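Local coordinates for glucose-6-phosphate isomerase like protein (Thermus thermophilus, PDB 1WIW) that probably binds phosphorylated sugars and may interconvert glucose-6-phosphate or mannose-6-phosphate with fructose-6-phosphate, at residues N151-R163 against R261-Y273. Numbering follows the deposited sequence.
Sequences NPAKFLAYTLLER and RMAWTAYYLALLY
Tyr268 packs against Ala153, Lys154 and Ala157 of helix 152-160. Starting at the backbone, Tyr268 CB lies 3.7 Å from Ala157 CB. Next comes the ring: Ala153 CB lies at its edge, near the ring plane and closest to CD1, while Lys154 CG sits over the centre of one face, 3.6 Å from the centroid of the Tyr268 ring, a CH-pi contact. Lys154 CG stands anti to its own carbonyl carbon (chi1 -72°), and the extended chain beyond carries CE across to Tyr268 CE2 at 3.6 Å. At the tip, Tyr268 OH bonds to the carbonyl of Leu142, which also takes Asn151 ND2; OD1 of Asn151 meanwhile N-caps the helix through Lys154 N. With a leucine at Tyr268, Leu142 O would probably lose the hydroxyl's hydrogen bond and the aliphatic part of Lys154 its aromatic platform.

The axes of helices 152-160 and 261-272 approach to 8.0 Å at a crossing angle of -54°, consistent with the small side chains of Ala153 and Ala157, both knobs, while Thr265 fits reciprocally among Ala153, Leu156, Ala157 and Leu160. Thr265 OG1 donates to Arg261 O (2.7 Å), staying within its own helix.

Past the helix end, Glu162 N donates to Tyr273 OH at 2.8 Å, and a water joins that hydroxyl to Leu160 O. The chemistry implies a mostly apolar helix-helix seam inside the C-terminal SIS domain, with Tyr268 and Asn151 tied to Leu142 O near one end and Glu162 N to Tyr273 OH at the other.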
loop_
_atom_site.group_PDB
_atom_site.type_symbol
_atom_site.label_atom_id
_atom_site.label_comp_id
_atom_site.label_asym_id
_atom_site.label_seq_id
_atom_site.Cartn_x
_atom_site.Cartn_y
_atom_site.Cartn_z
ATOM N N ASN B 151 -14.060 11.297 -24.362
ATOM C CA ASN B 151 -13.777 10.100 -23.583
ATOM C C ASN B 151 -12.717 10.402 -22.521
ATOM O O ASN B 151 -11.557 10.644 -22.849
ATOM C CB ASN B 151 -13.285 9.006 -24.532
ATOM C CG ASN B 151 -13.175 7.656 -23.863
ATOM O OD1 ASN B 151 -12.686 7.546 -22.744
ATOM N ND2 ASN B 151 -13.618 6.612 -24.560
ATOM N N PRO B 152 -13.107 10.397 -21.234
ATOM C CA PRO B 152 -12.191 10.676 -20.120
ATOM C C PRO B 152 -11.035 9.691 -19.983
ATOM O O PRO B 152 -9.932 10.086 -19.611
ATOM C CB PRO B 152 -13.110 10.645 -18.893
ATOM C CG PRO B 152 -14.432 11.053 -19.449
ATOM C CD PRO B 152 -14.491 10.284 -20.746
ATOM N N ALA B 153 -11.292 8.416 -20.266
ATOM C CA ALA B 153 -10.256 7.391 -20.165
ATOM C C ALA B 153 -9.217 7.565 -21.265
ATOM O O ALA B 153 -8.020 7.444 -21.010
ATOM C CB ALA B 153 -10.873 5.993 -20.242
ATOM N N LYS B 154 -9.669 7.841 -22.486
ATOM C CA LYS B 154 -8.736 8.047 -23.593
ATOM C C LYS B 154 -7.912 9.295 -23.305
ATOM O O LYS B 154 -6.699 9.300 -23.489
ATOM C CB LYS B 154 -9.472 8.235 -24.928
ATOM C CG LYS B 154 -10.104 6.970 -25.480
ATOM C CD LYS B 154 -10.643 7.175 -26.890
ATOM C CE LYS B 154 -11.340 5.920 -27.413
ATOM N NZ LYS B 154 -11.955 6.142 -28.757
ATOM N N PHE B 155 -8.582 10.354 -22.859
ATOM C CA PHE B 155 -7.900 11.603 -22.556
ATOM C C PHE B 155 -6.846 11.400 -21.470
ATOM O O PHE B 155 -5.716 11.854 -21.617
ATOM C CB PHE B 155 -8.897 12.671 -22.104
ATOM C CG PHE B 155 -8.301 14.053 -22.018
ATOM C CD1 PHE B 155 -8.201 14.854 -23.155
ATOM C CD2 PHE B 155 -7.797 14.535 -20.812
ATOM C CE1 PHE B 155 -7.603 16.116 -23.092
ATOM C CE2 PHE B 155 -7.195 15.794 -20.738
ATOM C CZ PHE B 155 -7.098 16.585 -21.881
ATOM N N LEU B 156 -7.214 10.716 -20.385
ATOM C CA LEU B 156 -6.277 10.478 -19.281
ATOM C C LEU B 156 -5.112 9.584 -19.708
ATOM O O LEU B 156 -3.980 9.773 -19.263
ATOM C CB LEU B 156 -6.998 9.845 -18.084
ATOM C CG LEU B 156 -6.139 9.590 -16.833
ATOM C CD1 LEU B 156 -5.461 10.893 -16.402
ATOM C CD2 LEU B 156 -7.007 9.038 -15.694
ATOM N N ALA B 157 -5.390 8.614 -20.572
ATOM C CA ALA B 157 -4.355 7.705 -21.045
ATOM C C ALA B 157 -3.243 8.509 -21.712
ATOM O O ALA B 157 -2.060 8.264 -21.482
ATOM C CB ALA B 157 -4.954 6.683 -22.023
ATOM N N TYR B 158 -3.627 9.480 -22.533
ATOM C CA TYR B 158 -2.645 10.321 -23.207
ATOM C C TYR B 158 -1.811 11.099 -22.190
ATOM O O TYR B 158 -0.612 11.291 -22.378
ATOM C CB TYR B 158 -3.344 11.284 -24.171
ATOM C CG TYR B 158 -3.669 10.658 -25.510
ATOM C CD1 TYR B 158 -2.649 10.234 -26.366
ATOM C CD2 TYR B 158 -4.986 10.469 -25.913
ATOM C CE1 TYR B 158 -2.935 9.634 -27.592
ATOM C CE2 TYR B 158 -5.286 9.871 -27.138
ATOM C CZ TYR B 158 -4.252 9.455 -27.970
ATOM O OH TYR B 158 -4.535 8.850 -29.170
ATOM N N THR B 159 -2.446 11.539 -21.110
ATOM C CA THR B 159 -1.747 12.283 -20.058
ATOM C C THR B 159 -0.746 11.399 -19.303
ATOM O O THR B 159 0.301 11.871 -18.841
ATOM C CB THR B 159 -2.743 12.858 -19.030
ATOM O OG1 THR B 159 -3.649 13.755 -19.686
ATOM C CG2 THR B 159 -2.000 13.600 -17.920
ATOM N N LEU B 160 -1.079 10.117 -19.169
ATOM C CA LEU B 160 -0.222 9.174 -18.461
ATOM C C LEU B 160 0.862 8.562 -19.355
ATOM O O LEU B 160 1.806 7.943 -18.861
ATOM C CB LEU B 160 -1.087 8.069 -17.835
ATOM C CG LEU B 160 -1.591 8.247 -16.392
ATOM C CD1 LEU B 160 -1.776 9.705 -16.046
ATOM C CD2 LEU B 160 -2.882 7.467 -16.208
ATOM N N LEU B 161 0.732 8.750 -20.665
ATOM C CA LEU B 161 1.702 8.208 -21.611
ATOM C C LEU B 161 3.114 8.695 -21.292
ATOM O O LEU B 161 3.367 9.897 -21.226
ATOM C CB LEU B 161 1.321 8.600 -23.045
ATOM C CG LEU B 161 2.280 8.190 -24.170
ATOM C CD1 LEU B 161 2.448 6.686 -24.205
ATOM C CD2 LEU B 161 1.744 8.699 -25.501
ATOM N N GLU B 162 4.021 7.745 -21.082
ATOM C CA GLU B 162 5.417 8.033 -20.767
ATOM C C GLU B 162 5.615 8.843 -19.490
ATOM O O GLU B 162 6.537 9.658 -19.380
ATOM C CB GLU B 162 6.090 8.722 -21.956
ATOM C CG GLU B 162 6.228 7.791 -23.152
ATOM C CD GLU B 162 6.917 8.436 -24.330
ATOM O OE1 GLU B 162 8.064 8.907 -24.164
ATOM O OE2 GLU B 162 6.313 8.467 -25.424
ATOM N N ARG B 163 4.732 8.613 -18.528
ATOM C CA ARG B 163 4.825 9.267 -17.231
ATOM C C ARG B 163 4.663 8.200 -16.168
ATOM O O ARG B 163 4.234 7.087 -16.463
ATOM C CB ARG B 163 3.737 10.324 -17.053
ATOM C CG ARG B 163 4.014 11.627 -17.785
ATOM C CD ARG B 163 3.250 12.756 -17.125
ATOM N NE ARG B 163 2.337 13.410 -18.050
ATOM C CZ ARG B 163 2.706 14.320 -18.941
ATOM N NH1 ARG B 163 3.975 14.691 -19.022
ATOM N NH2 ARG B 163 1.806 14.847 -19.759
ATOM N N ARG B 261 -13.471 3.399 -14.337
ATOM C CA ARG B 261 -12.912 4.359 -15.287
ATOM C C ARG B 261 -11.402 4.154 -15.426
ATOM O O ARG B 261 -10.831 4.380 -16.492
ATOM C CB ARG B 261 -13.193 5.798 -14.843
ATOM C CG ARG B 261 -12.598 6.829 -15.795
ATOM C CD ARG B 261 -12.829 8.263 -15.340
ATOM N NE ARG B 261 -14.240 8.630 -15.331
ATOM C CZ ARG B 261 -14.676 9.887 -15.371
ATOM N NH1 ARG B 261 -15.978 10.146 -15.359
ATOM N NH2 ARG B 261 -13.807 10.885 -15.441
HETATM N N MSE B 262 -10.750 3.735 -14.346
HETATM C CA MSE B 262 -9.311 3.493 -14.402
HETATM C C MSE B 262 -9.004 2.205 -15.172
HETATM O O MSE B 262 -7.957 2.091 -15.801
HETATM C CB MSE B 262 -8.717 3.422 -12.994
HETATM C CG MSE B 262 -8.730 4.762 -12.268
HETATM SE SE MSE B 262 -7.715 6.161 -13.198
HETATM C CE MSE B 262 -6.652 6.746 -11.724
ATOM N N ALA B 263 -9.910 1.232 -15.125
ATOM C CA ALA B 263 -9.689 -0.010 -15.866
ATOM C C ALA B 263 -9.685 0.357 -17.347
ATOM O O ALA B 263 -8.829 -0.088 -18.107
ATOM C CB ALA B 263 -10.794 -1.022 -15.573
ATOM N N TRP B 264 -10.651 1.181 -17.746
ATOM C CA TRP B 264 -10.738 1.640 -19.127
ATOM C C TRP B 264 -9.510 2.472 -19.492
ATOM O O TRP B 264 -8.981 2.366 -20.596
ATOM C CB TRP B 264 -11.998 2.491 -19.329
ATOM C CG TRP B 264 -13.198 1.711 -19.796
ATOM C CD1 TRP B 264 -14.337 1.458 -19.093
ATOM C CD2 TRP B 264 -13.378 1.104 -21.084
ATOM N NE1 TRP B 264 -15.223 0.733 -19.862
ATOM C CE2 TRP B 264 -14.657 0.502 -21.088
ATOM C CE3 TRP B 264 -12.581 1.013 -22.236
ATOM C CZ2 TRP B 264 -15.161 -0.186 -22.201
ATOM C CZ3 TRP B 264 -13.084 0.327 -23.348
ATOM C CH2 TRP B 264 -14.362 -0.262 -23.319
ATOM N N THR B 265 -9.060 3.308 -18.558
ATOM C CA THR B 265 -7.902 4.157 -18.804
ATOM C C THR B 265 -6.670 3.277 -19.031
ATOM O O THR B 265 -5.911 3.493 -19.974
ATOM C CB THR B 265 -7.665 5.112 -17.612
ATOM O OG1 THR B 265 -8.814 5.956 -17.448
ATOM C CG2 THR B 265 -6.430 5.977 -17.846
ATOM N N ALA B 266 -6.492 2.282 -18.166
ATOM C CA ALA B 266 -5.371 1.356 -18.273
ATOM C C ALA B 266 -5.440 0.624 -19.614
ATOM O O ALA B 266 -4.413 0.356 -20.232
ATOM C CB ALA B 266 -5.413 0.354 -17.125
ATOM N N TYR B 267 -6.659 0.307 -20.052
ATOM C CA TYR B 267 -6.880 -0.382 -21.326
ATOM C C TYR B 267 -6.320 0.453 -22.476
ATOM O O TYR B 267 -5.552 -0.044 -23.311
ATOM C CB TYR B 267 -8.382 -0.606 -21.551
ATOM C CG TYR B 267 -8.741 -1.154 -22.925
ATOM C CD1 TYR B 267 -8.604 -2.513 -23.222
ATOM C CD2 TYR B 267 -9.173 -0.302 -23.939
ATOM C CE1 TYR B 267 -8.890 -3.010 -24.506
ATOM C CE2 TYR B 267 -9.459 -0.786 -25.223
ATOM C CZ TYR B 267 -9.313 -2.135 -25.500
ATOM O OH TYR B 267 -9.563 -2.594 -26.780
ATOM N N TYR B 268 -6.723 1.721 -22.519
ATOM C CA TYR B 268 -6.263 2.640 -23.556
ATOM C C TYR B 268 -4.762 2.919 -23.468
ATOM O O TYR B 268 -4.103 3.082 -24.494
ATOM C CB TYR B 268 -7.053 3.953 -23.490
ATOM C CG TYR B 268 -8.489 3.798 -23.946
ATOM C CD1 TYR B 268 -9.556 4.138 -23.108
ATOM C CD2 TYR B 268 -8.784 3.267 -25.210
ATOM C CE1 TYR B 268 -10.891 3.947 -23.515
ATOM C CE2 TYR B 268 -10.107 3.072 -25.626
ATOM C CZ TYR B 268 -11.153 3.410 -24.774
ATOM O OH TYR B 268 -12.456 3.176 -25.168
ATOM N N LEU B 269 -4.211 2.961 -22.257
ATOM C CA LEU B 269 -2.780 3.215 -22.123
ATOM C C LEU B 269 -1.996 2.068 -22.762
ATOM O O LEU B 269 -0.999 2.292 -23.447
ATOM C CB LEU B 269 -2.388 3.375 -20.650
ATOM C CG LEU B 269 -0.901 3.633 -20.361
ATOM C CD1 LEU B 269 -0.401 4.846 -21.148
ATOM C CD2 LEU B 269 -0.710 3.862 -18.876
ATOM N N ALA B 270 -2.445 0.835 -22.540
ATOM C CA ALA B 270 -1.779 -0.320 -23.132
ATOM C C ALA B 270 -1.780 -0.170 -24.653
ATOM O O ALA B 270 -0.765 -0.424 -25.310
ATOM C CB ALA B 270 -2.496 -1.609 -22.735
ATOM N N LEU B 271 -2.917 0.251 -25.208
ATOM C CA LEU B 271 -3.021 0.440 -26.653
ATOM C C LEU B 271 -2.039 1.510 -27.120
ATOM O O LEU B 271 -1.448 1.390 -28.194
ATOM C CB LEU B 271 -4.454 0.818 -27.057
ATOM C CG LEU B 271 -5.535 -0.233 -26.757
ATOM C CD1 LEU B 271 -6.828 0.133 -27.481
ATOM C CD2 LEU B 271 -5.062 -1.608 -27.213
ATOM N N LEU B 272 -1.859 2.555 -26.319
ATOM C CA LEU B 272 -0.914 3.613 -26.672
ATOM C C LEU B 272 0.525 3.082 -26.715
ATOM O O LEU B 272 1.349 3.566 -27.492
ATOM C CB LEU B 272 -1.018 4.780 -25.684
ATOM C CG LEU B 272 -2.296 5.625 -25.772
ATOM C CD1 LEU B 272 -2.268 6.714 -24.709
ATOM C CD2 LEU B 272 -2.404 6.248 -27.154
ATOM N N TYR B 273 0.830 2.091 -25.881
ATOM C CA TYR B 273 2.164 1.496 -25.878
ATOM C C TYR B 273 2.229 0.349 -26.886
ATOM O O TYR B 273 3.264 -0.286 -27.054
ATOM C CB TYR B 273 2.529 0.965 -24.487
ATOM C CG TYR B 273 2.851 2.045 -23.481
ATOM C CD1 TYR B 273 3.785 3.037 -23.775
ATOM C CD2 TYR B 273 2.239 2.065 -22.223
ATOM C CE1 TYR B 273 4.107 4.019 -22.848
ATOM C CE2 TYR B 273 2.557 3.047 -21.285
ATOM C CZ TYR B 273 3.492 4.020 -21.608
ATOM O OH TYR B 273 3.830 4.986 -20.686
HETATM O O HOH W 1 2.579 5.121 -18.205
#